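Long-range contacts in poly-beta-1,6-N-acetyl-D-glucosamine export protein (Escherichia coli, PDB 4Y25), which exports the biofilm polysaccharide poly-beta-1,6-N-acetyl-D-glucosamine across the outer membrane, with this chain forming its C-terminal beta-barrel domain: residues Asp43-Tyr53 with Val65-Arg75; Lys95-Trp103 with Gly113-His121. All coordinates share one frame; numbering follows the deposited sequence.

In the fold
This chain folds into a closed antiparallel barrel of 16 strands, each joined to its neighbour in chain order. From the N terminus, the first two strands pass before contact 1. Residues 43-53 then pair with 65-75, which closes the third and fourth strands into a hairpin. The connection between them is partly unmodelled. The chain continues into strand 79-89. Contact 2 follows, where 95-103 meets 113-121, with 98-103 and 113-118 paired as strands six and seven. The two contacts are in series and neither nests nor crosses. The centres of contact 1 and contact 2 are about 12 Å apart, and the two do not touch. Strand 79-89 lies between the two hairpins and bonds them into one wall.

Contact 1. Residues Asp43-Tyr53 with Val65-Arg75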
# COMPACT_ATOMS: atom_id res chain seq x y z
N ASP A 43 1.08 18.88 21.35
CA ASP A 43 1.73 17.59 21.56
C ASP A 43 1.17 16.42 20.74
O ASP A 43 1.90 15.47 20.44
CB ASP A 43 1.69 17.23 23.05
CG ASP A 43 2.51 18.19 23.89
OD1 ASP A 43 3.74 18.26 23.69
OD2 ASP A 43 1.92 18.87 24.76
N ASN A 44 -0.10 16.48 20.37
CA ASN A 44 -0.72 15.37 19.65
C ASN A 44 -1.21 15.73 18.25
O ASN A 44 -1.39 14.85 17.41
CB ASN A 44 -1.89 14.81 20.46
CG ASN A 44 -1.45 14.26 21.81
OD1 ASN A 44 -0.29 13.89 21.99
ND2 ASN A 44 -2.38 14.21 22.75
N TRP A 45 -1.43 17.01 18.00
CA TRP A 45 -2.03 17.45 16.74
C TRP A 45 -1.02 17.83 15.68
O TRP A 45 -0.05 18.55 15.94
CB TRP A 45 -2.97 18.63 17.00
CG TRP A 45 -4.23 18.24 17.70
CD1 TRP A 45 -4.41 18.12 19.04
CD2 TRP A 45 -5.48 17.91 17.09
NE1 TRP A 45 -5.70 17.75 19.31
CE2 TRP A 45 -6.38 17.61 18.13
CE3 TRP A 45 -5.93 17.85 15.77
CZ2 TRP A 45 -7.71 17.25 17.89
CZ3 TRP A 45 -7.24 17.49 15.53
CH2 TRP A 45 -8.12 17.19 16.58
N ARG A 46 -1.24 17.33 14.46
CA ARG A 46 -0.46 17.74 13.30
C ARG A 46 -1.38 17.97 12.11
O ARG A 46 -2.33 17.23 11.89
CB ARG A 46 0.61 16.69 12.96
CG ARG A 46 1.66 16.49 14.03
CD ARG A 46 2.92 15.84 13.48
NE ARG A 46 2.64 14.56 12.83
CZ ARG A 46 3.53 13.87 12.12
NH1 ARG A 46 4.76 14.35 11.95
NH2 ARG A 46 3.20 12.71 11.57
N GLY A 47 -1.09 19.02 11.34
CA GLY A 47 -1.81 19.28 10.12
C GLY A 47 -0.91 18.98 8.93
O GLY A 47 0.30 19.18 9.00
N PHE A 48 -1.50 18.48 7.85
CA PHE A 48 -0.71 18.17 6.66
C PHE A 48 -1.40 18.62 5.39
O PHE A 48 -2.63 18.68 5.31
CB PHE A 48 -0.42 16.66 6.59
CG PHE A 48 -1.66 15.80 6.53
CD1 PHE A 48 -2.24 15.49 5.31
CD2 PHE A 48 -2.23 15.30 7.69
CE1 PHE A 48 -3.38 14.71 5.25
CE2 PHE A 48 -3.36 14.51 7.63
CZ PHE A 48 -3.94 14.21 6.41
N ALA A 49 -0.59 18.95 4.39
CA ALA A 49 -1.07 19.23 3.05
C ALA A 49 -0.23 18.42 2.07
O ALA A 49 0.91 18.08 2.37
CB ALA A 49 -1.01 20.71 2.73
N GLY A 50 -0.79 18.11 0.90
CA GLY A 50 -0.08 17.27 -0.04
C GLY A 50 -0.55 17.35 -1.47
O GLY A 50 -1.43 18.14 -1.82
N PHE A 51 0.06 16.52 -2.31
CA PHE A 51 -0.20 16.52 -3.75
C PHE A 51 -0.09 15.11 -4.30
O PHE A 51 0.74 14.32 -3.85
CB PHE A 51 0.77 17.47 -4.45
CG PHE A 51 0.70 17.41 -5.95
CD1 PHE A 51 -0.35 18.00 -6.63
CD2 PHE A 51 1.70 16.78 -6.68
CE1 PHE A 51 -0.42 17.95 -8.01
CE2 PHE A 51 1.64 16.73 -8.07
CZ PHE A 51 0.58 17.32 -8.73
N GLY A 52 -0.93 14.79 -5.29
CA GLY A 52 -0.92 13.47 -5.91
C GLY A 52 -0.95 13.59 -7.43
O GLY A 52 -1.67 14.42 -7.97
N TYR A 53 -0.18 12.74 -8.10
CA TYR A 53 -0.02 12.81 -9.55
C TYR A 53 -0.10 11.42 -10.19
O TYR A 53 0.52 10.47 -9.71
CB TYR A 53 1.32 13.48 -9.89
CG TYR A 53 1.63 13.60 -11.37
CD1 TYR A 53 2.31 12.59 -12.04
CD2 TYR A 53 1.27 14.73 -12.09
CE1 TYR A 53 2.60 12.69 -13.39
CE2 TYR A 53 1.57 14.85 -13.43
CZ TYR A 53 2.23 13.83 -14.08
OH TYR A 53 2.52 13.94 -15.42
N VAL A 65 -4.32 12.79 -14.05
CA VAL A 65 -5.08 12.95 -12.81
C VAL A 65 -4.22 13.53 -11.68
O VAL A 65 -3.18 12.97 -11.34
CB VAL A 65 -5.67 11.62 -12.34
CG1 VAL A 65 -6.72 11.85 -11.26
CG2 VAL A 65 -6.26 10.85 -13.51
N ARG A 66 -4.66 14.65 -11.11
CA ARG A 66 -3.94 15.27 -10.00
C ARG A 66 -4.80 15.39 -8.74
O ARG A 66 -6.02 15.51 -8.82
CB ARG A 66 -3.41 16.65 -10.40
CG ARG A 66 -3.05 16.79 -11.87
CD ARG A 66 -2.12 17.97 -12.11
NE ARG A 66 -1.63 17.98 -13.48
CZ ARG A 66 -0.35 18.15 -13.82
NH1 ARG A 66 0.57 18.31 -12.88
NH2 ARG A 66 0.00 18.14 -15.10
N ASP A 67 -4.15 15.34 -7.58
CA ASP A 67 -4.83 15.49 -6.30
C ASP A 67 -4.24 16.62 -5.47
O ASP A 67 -3.03 16.71 -5.31
CB ASP A 67 -4.77 14.19 -5.48
CG ASP A 67 -5.59 13.08 -6.07
OD1 ASP A 67 -5.61 12.95 -7.31
OD2 ASP A 67 -6.21 12.32 -5.29
N TRP A 68 -5.11 17.46 -4.93
CA TRP A 68 -4.70 18.41 -3.90
C TRP A 68 -5.43 18.04 -2.61
O TRP A 68 -6.65 17.96 -2.59
CB TRP A 68 -5.01 19.84 -4.31
CG TRP A 68 -4.13 20.32 -5.42
CD1 TRP A 68 -2.88 20.85 -5.31
CD2 TRP A 68 -4.44 20.30 -6.82
NE1 TRP A 68 -2.39 21.16 -6.55
CE2 TRP A 68 -3.33 20.84 -7.50
CE3 TRP A 68 -5.55 19.88 -7.56
CZ2 TRP A 68 -3.29 20.97 -8.88
CZ3 TRP A 68 -5.51 20.01 -8.94
CH2 TRP A 68 -4.39 20.55 -9.58
N LEU A 69 -4.67 17.80 -1.55
CA LEU A 69 -5.25 17.30 -0.32
C LEU A 69 -4.76 18.05 0.92
O LEU A 69 -3.69 18.65 0.92
CB LEU A 69 -4.98 15.80 -0.17
CG LEU A 69 -3.55 15.31 -0.42
CD1 LEU A 69 -2.79 15.15 0.88
CD2 LEU A 69 -3.58 14.00 -1.20
N ALA A 70 -5.58 17.99 1.96
CA ALA A 70 -5.26 18.59 3.25
C ALA A 70 -6.03 17.87 4.34
O ALA A 70 -7.17 17.45 4.12
CB ALA A 70 -5.57 20.08 3.25
N GLY A 71 -5.42 17.70 5.50
CA GLY A 71 -6.07 17.02 6.60
C GLY A 71 -5.35 17.21 7.92
O GLY A 71 -4.31 17.86 7.99
N VAL A 72 -5.91 16.63 8.97
CA VAL A 72 -5.32 16.73 10.30
C VAL A 72 -5.04 15.34 10.86
O VAL A 72 -5.69 14.37 10.49
CB VAL A 72 -6.25 17.50 11.27
CG1 VAL A 72 -5.42 18.18 12.35
CG2 VAL A 72 -7.08 18.52 10.52
N GLU A 73 -4.05 15.25 11.75
CA GLU A 73 -3.71 13.99 12.39
C GLU A 73 -3.61 14.15 13.90
O GLU A 73 -2.92 15.04 14.39
CB GLU A 73 -2.39 13.44 11.85
CG GLU A 73 -1.96 12.13 12.51
CD GLU A 73 -0.46 11.89 12.44
OE1 GLU A 73 0.29 12.69 13.04
OE2 GLU A 73 -0.04 10.91 11.80
N TRP A 74 -4.30 13.28 14.63
CA TRP A 74 -4.16 13.24 16.09
C TRP A 74 -3.43 11.96 16.47
O TRP A 74 -3.62 10.92 15.85
CB TRP A 74 -5.53 13.31 16.78
CG TRP A 74 -5.42 13.47 18.26
CD1 TRP A 74 -5.33 14.64 18.95
CD2 TRP A 74 -5.40 12.43 19.24
NE1 TRP A 74 -5.25 14.40 20.30
CE2 TRP A 74 -5.29 13.04 20.51
CE3 TRP A 74 -5.46 11.03 19.18
CZ2 TRP A 74 -5.24 12.31 21.69
CZ3 TRP A 74 -5.41 10.31 20.35
CH2 TRP A 74 -5.30 10.95 21.60
N ARG A 75 -2.58 12.05 17.49
CA ARG A 75 -1.67 10.96 17.81
C ARG A 75 -1.28 10.93 19.29
O ARG A 75 -0.55 11.79 19.78
CB ARG A 75 -0.42 11.07 16.90
CG ARG A 75 0.89 10.32 17.26
CD ARG A 75 0.74 8.99 18.01
NE ARG A 75 2.03 8.52 18.52
CZ ARG A 75 2.64 9.03 19.59
NH1 ARG A 75 2.10 10.05 20.25
NH2 ARG A 75 3.81 8.54 19.99
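R46 and E73 form a salt bridge across a beta hairpin in the wall of the outer-membrane barrel. Their side chains run side by side. R46 NE reaches E73 OE1 at 3.0 Å, and R46 NH2 reaches the same oxygen at 3.3 Å. Both nitrogens come from one face of the carboxylate, about 27° out of its plane for NE. The acceptor lies close to the guanidinium plane. The arginine chain bends at chi3 (-57°), which turns NE to the glutamate. E73 OE2 is taken by W80 NE1, so the carboxylate is held at both oxygens.

F48 lies on the same face of the sheet. Its CG sits between the backbone N and the carbonyl carbon (chi1 60°), and the ring folds over G71. G71 CA makes a CH-pi contact, 3.8 Å from the F48 ring centroid. Because G71 is a glycine, the ring can lie directly over its backbone. L69 leans over G50 in a similar way, with L69 CD1 3.6 Å from G50 CA.

W45, V72 and W74 are on the other face. W45 and W74 make an edge-to-face pair, with five-membered ring centroids 4.5 Å apart. The edge of W74 points at the face of W45. N44 CB packs over a face of W74, and V72 CG1 meets the edge of W45 at CE3, 3.5 Å away. Further along, Y53 CE2 lies over the guanidinium face of R66.

Strand 30-37 flanks residues 43-53, with F48 meeting Y37. Strand 79-89 flanks residues 65-75, where L69 touches E84 and A86.

Contact 2. Residues Lys95-Trp103 with Gly113-His121; sequences KPGARLSGW and GSQLERLSH
R99 lies alongside E117 and crosses Q115 at an angle in a beta hairpin of the 16-strand barrel. Strands 94-105 and 110-118 run antiparallel here, with L100 opposite L116 as a hydrogen-bonded pair and R99 opposite E117 as a non-hydrogen-bonded one.

The R99 side chain rises from the face of the sheet that also carries S101, Q115 and E117. R99 CB is 3.9 Å from L116 O, and R99 CG is nearer, at 3.5 Å from the same oxygen. CG is anti to the backbone N (chi1 179°), and the chain stays straight as far as CD. R99 CD then lies 3.5 Å from Q115 NE2 and 4.1 Å from E117 OE2. At chi3 (61°) the chain bends, and the charged end finds its partners on strand 79-89. NE pairs with E84 and NH2 with E82, both as salt bridges. R99 NH1 comes within 3.8 Å of Q115 NE2. The charge of R99 is therefore met mainly by the preceding strand, while its CG and CD lie against residues 115-117.

Q115 CG and CD both approach S101 CB, with Q115 CD at 3.6 Å. E117 is buried and touches S136 and Q138 of strand 134-144. This polar face is consistent with one turned to the barrel interior.

A98, L100, L116 and R118 are on the other face, probably the outer one. Both leucines lie on the surface and meet at their bases, with L100 CB 4.2 Å from L116 CB.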
# COMPACT_ATOMS: atom_id res chain seq x y z
N LYS A 95 -14.00 16.64 -8.91
CA LYS A 95 -14.81 15.80 -8.04
C LYS A 95 -14.17 15.71 -6.66
O LYS A 95 -12.95 15.62 -6.54
CB LYS A 95 -14.99 14.40 -8.63
CG LYS A 95 -16.13 14.31 -9.63
CD LYS A 95 -16.47 12.86 -9.93
CE LYS A 95 -16.91 12.70 -11.37
NZ LYS A 95 -17.64 13.90 -11.86
N PRO A 96 -15.00 15.75 -5.61
CA PRO A 96 -14.58 15.80 -4.21
C PRO A 96 -14.08 14.47 -3.64
O PRO A 96 -14.45 13.41 -4.14
CB PRO A 96 -15.85 16.24 -3.50
CG PRO A 96 -16.94 15.68 -4.31
CD PRO A 96 -16.47 15.80 -5.74
N GLY A 97 -13.27 14.55 -2.60
CA GLY A 97 -12.72 13.36 -1.97
C GLY A 97 -12.33 13.54 -0.51
O GLY A 97 -11.82 14.59 -0.13
N ALA A 98 -12.57 12.52 0.30
CA ALA A 98 -12.25 12.58 1.72
C ALA A 98 -11.82 11.22 2.28
O ALA A 98 -12.26 10.17 1.81
CB ALA A 98 -13.44 13.11 2.50
N ARG A 99 -10.97 11.24 3.31
CA ARG A 99 -10.54 10.01 3.95
C ARG A 99 -10.58 10.11 5.47
O ARG A 99 -10.16 11.11 6.06
CB ARG A 99 -9.14 9.63 3.49
CG ARG A 99 -8.60 8.36 4.13
CD ARG A 99 -7.29 7.93 3.49
NE ARG A 99 -6.26 8.94 3.65
CZ ARG A 99 -5.53 9.10 4.75
NH1 ARG A 99 -5.73 8.32 5.80
NH2 ARG A 99 -4.61 10.05 4.80
N LEU A 100 -11.10 9.07 6.11
CA LEU A 100 -11.09 8.97 7.56
C LEU A 100 -10.52 7.62 7.97
O LEU A 100 -10.98 6.58 7.50
CB LEU A 100 -12.50 9.14 8.14
CG LEU A 100 -12.60 8.98 9.65
CD1 LEU A 100 -11.78 10.04 10.37
CD2 LEU A 100 -14.06 9.01 10.11
N SER A 101 -9.51 7.64 8.83
CA SER A 101 -8.83 6.41 9.21
C SER A 101 -8.23 6.49 10.60
O SER A 101 -7.99 7.58 11.13
CB SER A 101 -7.74 6.06 8.20
OG SER A 101 -6.83 7.13 8.05
N GLY A 102 -7.98 5.32 11.19
CA GLY A 102 -7.36 5.25 12.50
C GLY A 102 -7.12 3.83 12.97
O GLY A 102 -7.70 2.88 12.44
N TRP A 103 -6.25 3.69 13.96
CA TRP A 103 -6.12 2.43 14.68
C TRP A 103 -6.02 2.70 16.16
O TRP A 103 -5.58 3.77 16.58
CB TRP A 103 -4.89 1.62 14.21
CG TRP A 103 -3.57 2.32 14.35
CD1 TRP A 103 -2.85 2.93 13.36
CD2 TRP A 103 -2.79 2.47 15.55
NE1 TRP A 103 -1.69 3.46 13.86
CE2 TRP A 103 -1.62 3.19 15.21
CE3 TRP A 103 -2.96 2.08 16.88
CZ2 TRP A 103 -0.64 3.52 16.14
CZ3 TRP A 103 -1.99 2.41 17.81
CH2 TRP A 103 -0.84 3.12 17.43
N GLY A 113 -7.88 -1.59 13.24
CA GLY A 113 -7.81 -0.42 12.39
C GLY A 113 -9.03 -0.25 11.51
O GLY A 113 -9.64 -1.23 11.06
N SER A 114 -9.39 1.00 11.25
CA SER A 114 -10.56 1.32 10.44
C SER A 114 -10.18 2.36 9.39
O SER A 114 -9.24 3.13 9.59
CB SER A 114 -11.70 1.84 11.33
OG SER A 114 -12.92 1.94 10.61
N GLN A 115 -10.91 2.39 8.28
CA GLN A 115 -10.59 3.34 7.22
C GLN A 115 -11.74 3.57 6.24
O GLN A 115 -12.20 2.66 5.56
CB GLN A 115 -9.35 2.86 6.45
CG GLN A 115 -8.76 3.89 5.51
CD GLN A 115 -7.24 3.81 5.44
OE1 GLN A 115 -6.63 2.92 6.03
NE2 GLN A 115 -6.63 4.75 4.73
N LEU A 116 -12.21 4.82 6.19
CA LEU A 116 -13.23 5.26 5.24
C LEU A 116 -12.64 6.15 4.16
O LEU A 116 -11.84 7.04 4.46
CB LEU A 116 -14.34 6.02 5.95
CG LEU A 116 -15.27 5.26 6.86
CD1 LEU A 116 -16.25 6.25 7.44
CD2 LEU A 116 -15.98 4.19 6.05
N GLU A 117 -13.04 5.93 2.91
CA GLU A 117 -12.52 6.75 1.82
C GLU A 117 -13.56 7.13 0.77
O GLU A 117 -14.42 6.33 0.39
CB GLU A 117 -11.34 6.05 1.13
CG GLU A 117 -10.59 5.03 1.99
CD GLU A 117 -9.16 4.79 1.53
OE1 GLU A 117 -8.82 5.21 0.41
OE2 GLU A 117 -8.38 4.20 2.31
N ARG A 118 -13.47 8.38 0.32
CA ARG A 118 -14.06 8.83 -0.93
C ARG A 118 -13.05 9.81 -1.54
O ARG A 118 -12.48 10.62 -0.81
CB ARG A 118 -15.43 9.49 -0.71
CG ARG A 118 -15.38 10.93 -0.22
CD ARG A 118 -16.69 11.69 -0.42
NE ARG A 118 -16.86 12.74 0.58
CZ ARG A 118 -17.78 13.70 0.52
NH1 ARG A 118 -18.62 13.75 -0.51
NH2 ARG A 118 -17.85 14.61 1.47
N LEU A 119 -12.71 9.67 -2.81
CA LEU A 119 -12.94 8.45 -3.57
C LEU A 119 -11.89 7.44 -3.15
O LEU A 119 -10.83 7.81 -2.63
CB LEU A 119 -12.86 8.72 -5.08
CG LEU A 119 -13.55 9.95 -5.67
CD1 LEU A 119 -12.64 11.17 -5.61
CD2 LEU A 119 -13.95 9.67 -7.11
N SER A 120 -12.16 6.16 -3.37
CA SER A 120 -11.26 5.11 -2.91
C SER A 120 -10.18 4.79 -3.93
O SER A 120 -10.42 4.84 -5.13
CB SER A 120 -12.05 3.84 -2.57
OG SER A 120 -11.19 2.83 -2.07
N HIS A 121 -8.99 4.47 -3.43
CA HIS A 121 -7.89 4.03 -4.29
C HIS A 121 -8.04 2.54 -4.58
O HIS A 121 -7.35 1.99 -5.45
CB HIS A 121 -6.54 4.30 -3.63
CG HIS A 121 -6.37 5.72 -3.19
ND1 HIS A 121 -6.30 6.78 -4.08
CD2 HIS A 121 -6.23 6.26 -1.96
CE1 HIS A 121 -6.14 7.90 -3.41
NE2 HIS A 121 -6.10 7.62 -2.12